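Local coordinates for protein 1,4-dihydroxy-2-naphthoyl-CoA hydrolase (Prochlorococcus marinus, PDB 2HX5) that probably hydrolyses 1,4-dihydroxy-2-naphthoyl-CoA to 1,4-dihydroxy-2-naphthoate and CoA, a step in the biosynthesis of phylloquinone (vitamin K1), at residues R78-G83 against Q111-A116; L86-R91 against F104-E109. One frame throughout, in Å; residues are numbered along the deposited sequence. Where two conformers were deposited one is given.

Interaction 1 of 2, residues R78-G83 against Q111-A116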
loop_
_atom_site.group_PDB
_atom_site.type_symbol
_atom_site.label_atom_id
_atom_site.label_comp_id
_atom_site.label_asym_id
_atom_site.label_seq_id
_atom_site.Cartn_x
_atom_site.Cartn_y
_atom_site.Cartn_z
ATOM N N ARG A 78 3.700 11.271 -18.489
ATOM C CA ARG A 78 3.288 10.183 -19.418
ATOM C C ARG A 78 2.822 8.987 -18.640
ATOM O O ARG A 78 3.338 8.721 -17.575
ATOM C CB ARG A 78 4.484 9.785 -20.283
ATOM C CG ARG A 78 4.963 10.902 -21.180
ATOM C CD ARG A 78 6.267 10.622 -21.852
ATOM N NE ARG A 78 6.200 11.072 -23.232
ATOM C CZ ARG A 78 5.918 10.287 -24.270
ATOM N NH1 ARG A 78 5.705 8.975 -24.110
ATOM N NH2 ARG A 78 5.868 10.816 -25.491
ATOM N N PRO A 79 1.845 8.248 -19.176
ATOM C CA PRO A 79 1.359 7.072 -18.451
ATOM C C PRO A 79 2.442 6.009 -18.244
ATOM O O PRO A 79 3.312 5.787 -19.105
ATOM C CB PRO A 79 0.244 6.522 -19.338
ATOM C CG PRO A 79 0.394 7.186 -20.614
ATOM C CD PRO A 79 1.142 8.458 -20.442
ATOM N N ILE A 80 2.349 5.336 -17.095
ATOM C CA ILE A 80 3.307 4.335 -16.691
ATOM C C ILE A 80 2.548 3.048 -16.526
ATOM O O ILE A 80 1.467 3.046 -15.908
ATOM C CB ILE A 80 3.989 4.746 -15.346
ATOM C CG1 ILE A 80 4.901 5.970 -15.581
ATOM C CG2 ILE A 80 4.810 3.557 -14.679
ATOM C CD1 ILE A 80 5.407 6.661 -14.306
ATOM N N HIS A 81 3.068 1.977 -17.110
ATOM C CA HIS A 81 2.360 0.694 -17.252
ATOM C C HIS A 81 3.020 -0.487 -16.584
ATOM O O HIS A 81 4.220 -0.503 -16.405
ATOM C CB HIS A 81 2.260 0.360 -18.759
ATOM C CG HIS A 81 1.293 1.222 -19.479
ATOM N ND1 HIS A 81 1.682 2.248 -20.317
ATOM C CD2 HIS A 81 -0.060 1.224 -19.476
ATOM C CE1 HIS A 81 0.604 2.850 -20.794
ATOM N NE2 HIS A 81 -0.464 2.271 -20.275
ATOM N N THR A 82 2.232 -1.507 -16.240
ATOM C CA THR A 82 2.793 -2.724 -15.668
ATOM C C THR A 82 3.868 -3.324 -16.605
ATOM O O THR A 82 3.668 -3.475 -17.823
ATOM C CB THR A 82 1.686 -3.766 -15.195
ATOM O OG1 THR A 82 2.193 -5.099 -15.272
ATOM C CG2 THR A 82 0.438 -3.700 -16.043
ATOM N N GLY A 83 5.007 -3.662 -16.024
ATOM C CA GLY A 83 6.105 -4.230 -16.746
ATOM C C GLY A 83 7.042 -3.196 -17.335
ATOM O O GLY A 83 8.071 -3.611 -17.851
ATOM N N GLN A 111 12.235 8.648 -22.316
ATOM C CA GLN A 111 11.405 9.827 -22.192
ATOM C C GLN A 111 11.012 10.007 -20.722
ATOM O O GLN A 111 10.805 9.037 -20.048
ATOM C CB GLN A 111 10.173 9.642 -23.020
ATOM C CG GLN A 111 10.520 9.569 -24.533
ATOM C CD GLN A 111 9.331 9.873 -25.413
ATOM O OE1 GLN A 111 8.778 8.978 -26.074
ATOM N NE2 GLN A 111 8.923 11.152 -25.434
ATOM N N ILE A 112 10.925 11.233 -20.257
ATOM C CA ILE A 112 10.551 11.487 -18.867
ATOM C C ILE A 112 9.070 11.216 -18.695
ATOM O O ILE A 112 8.251 11.851 -19.376
ATOM C CB ILE A 112 10.845 12.912 -18.416
ATOM C CG1 ILE A 112 12.361 13.186 -18.459
ATOM C CG2 ILE A 112 10.384 13.146 -16.951
ATOM C CD1 ILE A 112 12.774 14.648 -18.120
ATOM N N ALA A 113 8.710 10.261 -17.828
ATOM C CA ALA A 113 7.314 9.953 -17.578
ATOM C C ALA A 113 6.782 10.667 -16.325
ATOM O O ALA A 113 5.595 10.936 -16.236
ATOM C CB ALA A 113 7.155 8.472 -17.402
ATOM N N ALA A 114 7.644 10.979 -15.375
ATOM C CA ALA A 114 7.259 11.611 -14.121
ATOM C C ALA A 114 8.510 12.148 -13.440
ATOM O O ALA A 114 9.650 11.673 -13.675
ATOM C CB ALA A 114 6.540 10.600 -13.204
ATOM N N HIS A 115 8.325 13.107 -12.539
ATOM C CA HIS A 115 9.398 13.509 -11.679
ATOM C C HIS A 115 8.815 13.940 -10.339
ATOM O O HIS A 115 7.624 14.255 -10.265
ATOM C CB HIS A 115 10.267 14.607 -12.284
ATOM C CG HIS A 115 9.525 15.830 -12.689
ATOM N ND1 HIS A 115 9.187 16.821 -11.794
ATOM C CD2 HIS A 115 9.095 16.250 -13.899
ATOM C CE1 HIS A 115 8.597 17.812 -12.457
ATOM N NE2 HIS A 115 8.515 17.476 -13.727
ATOM N N ALA A 116 9.624 13.907 -9.290
ATOM C CA ALA A 116 9.150 14.170 -7.949
ATOM C C ALA A 116 10.242 14.823 -7.149
ATOM O O ALA A 116 11.426 14.765 -7.479
ATOM C CB ALA A 116 8.738 12.889 -7.258
#

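Interaction 2 of 2, residues L86-R91 against F104-E109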
loop_
_atom_site.group_PDB
_atom_site.type_symbol
_atom_site.label_atom_id
_atom_site.label_comp_id
_atom_site.label_asym_id
_atom_site.label_seq_id
_atom_site.Cartn_x
_atom_site.Cartn_y
_atom_site.Cartn_z
ATOM N N LEU A 86 11.746 1.279 -15.603
ATOM C CA LEU A 86 11.968 2.688 -15.372
ATOM C C LEU A 86 13.403 2.958 -14.929
ATOM O O LEU A 86 13.929 2.298 -14.000
ATOM C CB LEU A 86 11.027 3.226 -14.282
ATOM C CG LEU A 86 9.538 3.043 -14.529
ATOM C CD1 LEU A 86 8.804 3.615 -13.294
ATOM C CD2 LEU A 86 9.063 3.676 -15.816
ATOM N N ALA A 87 14.024 3.939 -15.564
ATOM C CA ALA A 87 15.360 4.412 -15.226
ATOM C C ALA A 87 15.132 5.582 -14.275
ATOM O O ALA A 87 14.381 6.502 -14.629
ATOM C CB ALA A 87 16.070 4.816 -16.509
HETATM N N MSE A 88 15.657 5.519 -13.071
HETATM C CA MSE A 88 15.465 6.537 -12.053
HETATM C C MSE A 88 16.758 7.290 -11.829
HETATM O O MSE A 88 17.789 6.693 -11.620
HETATM C CB MSE A 88 15.044 5.900 -10.757
HETATM C CG MSE A 88 13.662 5.184 -10.871
HETATM SE SE MSE A 88 13.070 4.430 -9.210
HETATM C CE MSE A 88 14.349 2.918 -9.106
ATOM N N GLU A 89 16.725 8.604 -11.942
ATOM C CA GLU A 89 17.896 9.400 -11.657
ATOM C C GLU A 89 17.622 10.287 -10.465
ATOM O O GLU A 89 16.627 11.023 -10.435
ATOM C CB GLU A 89 18.252 10.274 -12.842
ATOM C CG GLU A 89 19.430 11.187 -12.508
ATOM C CD GLU A 89 20.222 11.683 -13.722
ATOM O OE1 GLU A 89 19.789 11.430 -14.890
ATOM O OE2 GLU A 89 21.286 12.316 -13.458
ATOM N N LEU A 90 18.483 10.233 -9.466
ATOM C CA LEU A 90 18.321 10.982 -8.235
ATOM C C LEU A 90 19.312 12.151 -8.241
ATOM O O LEU A 90 20.503 12.004 -8.606
ATOM C CB LEU A 90 18.644 10.103 -7.003
ATOM C CG LEU A 90 17.552 9.196 -6.472
ATOM C CD1 LEU A 90 17.093 8.229 -7.567
ATOM C CD2 LEU A 90 18.033 8.487 -5.245
ATOM N N ARG A 91 18.818 13.301 -7.806
ATOM C CA ARG A 91 19.667 14.480 -7.655
ATOM C C ARG A 91 19.413 15.097 -6.276
ATOM O O ARG A 91 18.416 15.805 -6.106
ATOM C CB ARG A 91 19.404 15.497 -8.772
ATOM C CG ARG A 91 19.870 15.018 -10.126
ATOM C CD ARG A 91 19.487 15.994 -11.228
ATOM N NE ARG A 91 19.961 15.679 -12.587
ATOM C CZ ARG A 91 19.258 15.003 -13.508
ATOM N NH1 ARG A 91 18.040 14.445 -13.250
ATOM N NH2 ARG A 91 19.804 14.870 -14.717
ATOM N N PHE A 104 13.757 13.274 -8.153
ATOM C CA PHE A 104 13.707 11.977 -8.755
ATOM C C PHE A 104 13.148 12.151 -10.143
ATOM O O PHE A 104 12.032 12.679 -10.311
ATOM C CB PHE A 104 12.755 11.082 -7.960
ATOM C CG PHE A 104 13.112 10.923 -6.495
ATOM C CD1 PHE A 104 12.717 11.833 -5.539
ATOM C CD2 PHE A 104 13.879 9.828 -6.092
ATOM C CE1 PHE A 104 13.042 11.676 -4.205
ATOM C CE2 PHE A 104 14.181 9.676 -4.774
ATOM C CZ PHE A 104 13.755 10.600 -3.826
ATOM N N GLU A 105 13.856 11.671 -11.160
ATOM C CA GLU A 105 13.344 11.703 -12.535
ATOM C C GLU A 105 13.140 10.257 -13.022
ATOM O O GLU A 105 14.070 9.440 -12.887
ATOM C CB GLU A 105 14.368 12.416 -13.406
ATOM C CG GLU A 105 14.038 12.506 -14.799
ATOM C CD GLU A 105 15.178 13.160 -15.603
ATOM O OE1 GLU A 105 15.610 14.254 -15.230
ATOM O OE2 GLU A 105 15.650 12.537 -16.563
ATOM N N PHE A 106 11.967 9.936 -13.559
ATOM C CA PHE A 106 11.636 8.582 -14.013
ATOM C C PHE A 106 11.544 8.587 -15.502
ATOM O O PHE A 106 10.737 9.371 -16.061
ATOM C CB PHE A 106 10.274 8.175 -13.470
ATOM C CG PHE A 106 10.242 7.992 -11.987
ATOM C CD1 PHE A 106 10.099 9.090 -11.170
ATOM C CD2 PHE A 106 10.324 6.715 -11.399
ATOM C CE1 PHE A 106 10.081 8.947 -9.801
ATOM C CE2 PHE A 106 10.274 6.557 -10.016
ATOM C CZ PHE A 106 10.170 7.681 -9.209
ATOM N N ARG A 107 12.372 7.776 -16.173
ATOM C CA ARG A 107 12.346 7.695 -17.625
ATOM C C ARG A 107 11.884 6.302 -18.044
ATOM O O ARG A 107 12.150 5.322 -17.363
ATOM C CB ARG A 107 13.730 7.963 -18.239
ATOM C CG ARG A 107 14.095 9.433 -18.349
ATOM C CD ARG A 107 15.456 9.689 -19.020
ATOM N NE ARG A 107 15.896 11.079 -18.820
ATOM C CZ ARG A 107 15.692 12.086 -19.661
ATOM N NH1 ARG A 107 15.103 11.896 -20.839
ATOM N NH2 ARG A 107 16.134 13.306 -19.334
ATOM N N CYS A 108 11.178 6.220 -19.162
ATOM C CA CYS A 108 10.830 4.957 -19.762
ATOM C C CYS A 108 11.005 5.171 -21.244
ATOM O O CYS A 108 10.487 6.149 -21.785
ATOM C CB CYS A 108 9.404 4.624 -19.458
ATOM S SG CYS A 108 8.906 3.000 -20.071
ATOM N N GLU A 109 11.765 4.268 -21.860
ATOM C CA GLU A 109 12.140 4.363 -23.277
ATOM C C GLU A 109 12.704 5.755 -23.542
ATOM O O GLU A 109 12.293 6.455 -24.462
ATOM C CB GLU A 109 10.927 4.008 -24.137
ATOM C CG GLU A 109 10.575 2.516 -24.004
ATOM C CD GLU A 109 9.238 2.115 -24.633
ATOM O OE1 GLU A 109 8.841 2.709 -25.664
ATOM O OE2 GLU A 109 8.583 1.194 -24.088
#

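Interaction 1 of 2, residues R78-G83 against Q111-A116
The guanidinium of R78 carries the side-chain amide of Q111 over one face, off-centre toward the rim, and has the carbonyl O of I112 at its edge, near its plane. Here a loop that follows strand 65-76, an edge strand of the hot-dog sheet within this chain, runs beside a classic beta bulge, in which A113 and A114 both face F106 of the adjoining strand. The two planar groups are inclined by 49°, and the nearest approach, R78 NH2 to Q111 NE2 at 3.1 Å, brings two donors together, so this is packing of flat polar groups and not a hydrogen bond. Long, flexible and polar, both residues suit this exposed margin. In R78, CG anti to the carbonyl carbon (chi1 -64°) and an extended run beyond it carry CD to 3.4 Å from I112 O, and the bend at chi3 then turns one face of the guanidinium against the amide.

Further in, the surfaces become apolar and small. The methyl of A113 meets I80 CG1 at 3.8 Å, and that of A114 lies 4.2 Å from I80 CD1; alanine lets the branched isoleucine come in close to the strand. W33 of helix 29-45 and V14 also touch I80, whereas the neighbouring P79 offers its carbonyl O to R57 of the second subunit. The side chain of I80 lies about 10 Å from that of D20, the predicted active-site residue. Backbone joins backbone by one bond across the contact: R78 N donates to A113 O over 3.0 Å, nearly straight at 169°.

Interaction 2 of 2, residues L86-R91 against F104-E109
L86, M88 and L90 meet F104, F106 and C108 on the closely packed face of this antiparallel hairpin. M88, a selenomethionine, sets SE 3.6 Å from F106 CE2 in an oblique Met-aromatic contact, and L86 CD1 touches the same ring at CD2. L90 CG lies 3.7 Å from F104 CD2; large apolar residues suit this buried side. Between the strands, A87 with R107 and E89 with E105 form hydrogen-bonded pairs, four bonds in all.

The other face bears a salt-bridge network, with A87 and R91 open to solvent, though E105 is buried among its partners. E105, with CG anti to the backbone N (chi1 178°), reaches R91 NH1 through OE1 at 3.1 Å, met from above the carboxylate plane, while in one of two R107 conformers NE donates a weak, poorly aimed bond to E105 OE2. R91 has E89 OE2 over one guanidinium face, an attraction of charges only, with no N-H aimed. A glutamine in place of E105 removes its charge and would probably leave R91 and R107 without their shared counter-ion and freer to turn.

Strand 9-13 flanks 85-96, strand 111-124 flanks 99-108, and helix 29-45 covers the apolar face, touching L86, L90 and F104.

Interactions 1 and 2 have centres about 9 Å apart and adjoin each other where strand 111-124 lies beside strand 99-108 in the antiparallel hot-dog sheet; loop 78-83 is outside it. Along the chain come loop 78-83, then the two strand segments of interaction 2, then 111-116, so the whole hairpin is threaded between the partners of interaction 1. The turn after strand 99-108 brings 111-116 alongside 104-109, where A113 N probably bonds to F106 O and F104 N to A116 O, each over 2.8 Å. Helix 29-45 packs on apolar side chains of both contacts, and both reach the second subunit. Together they join the loop to the sheet and the sheet to the helix on its face.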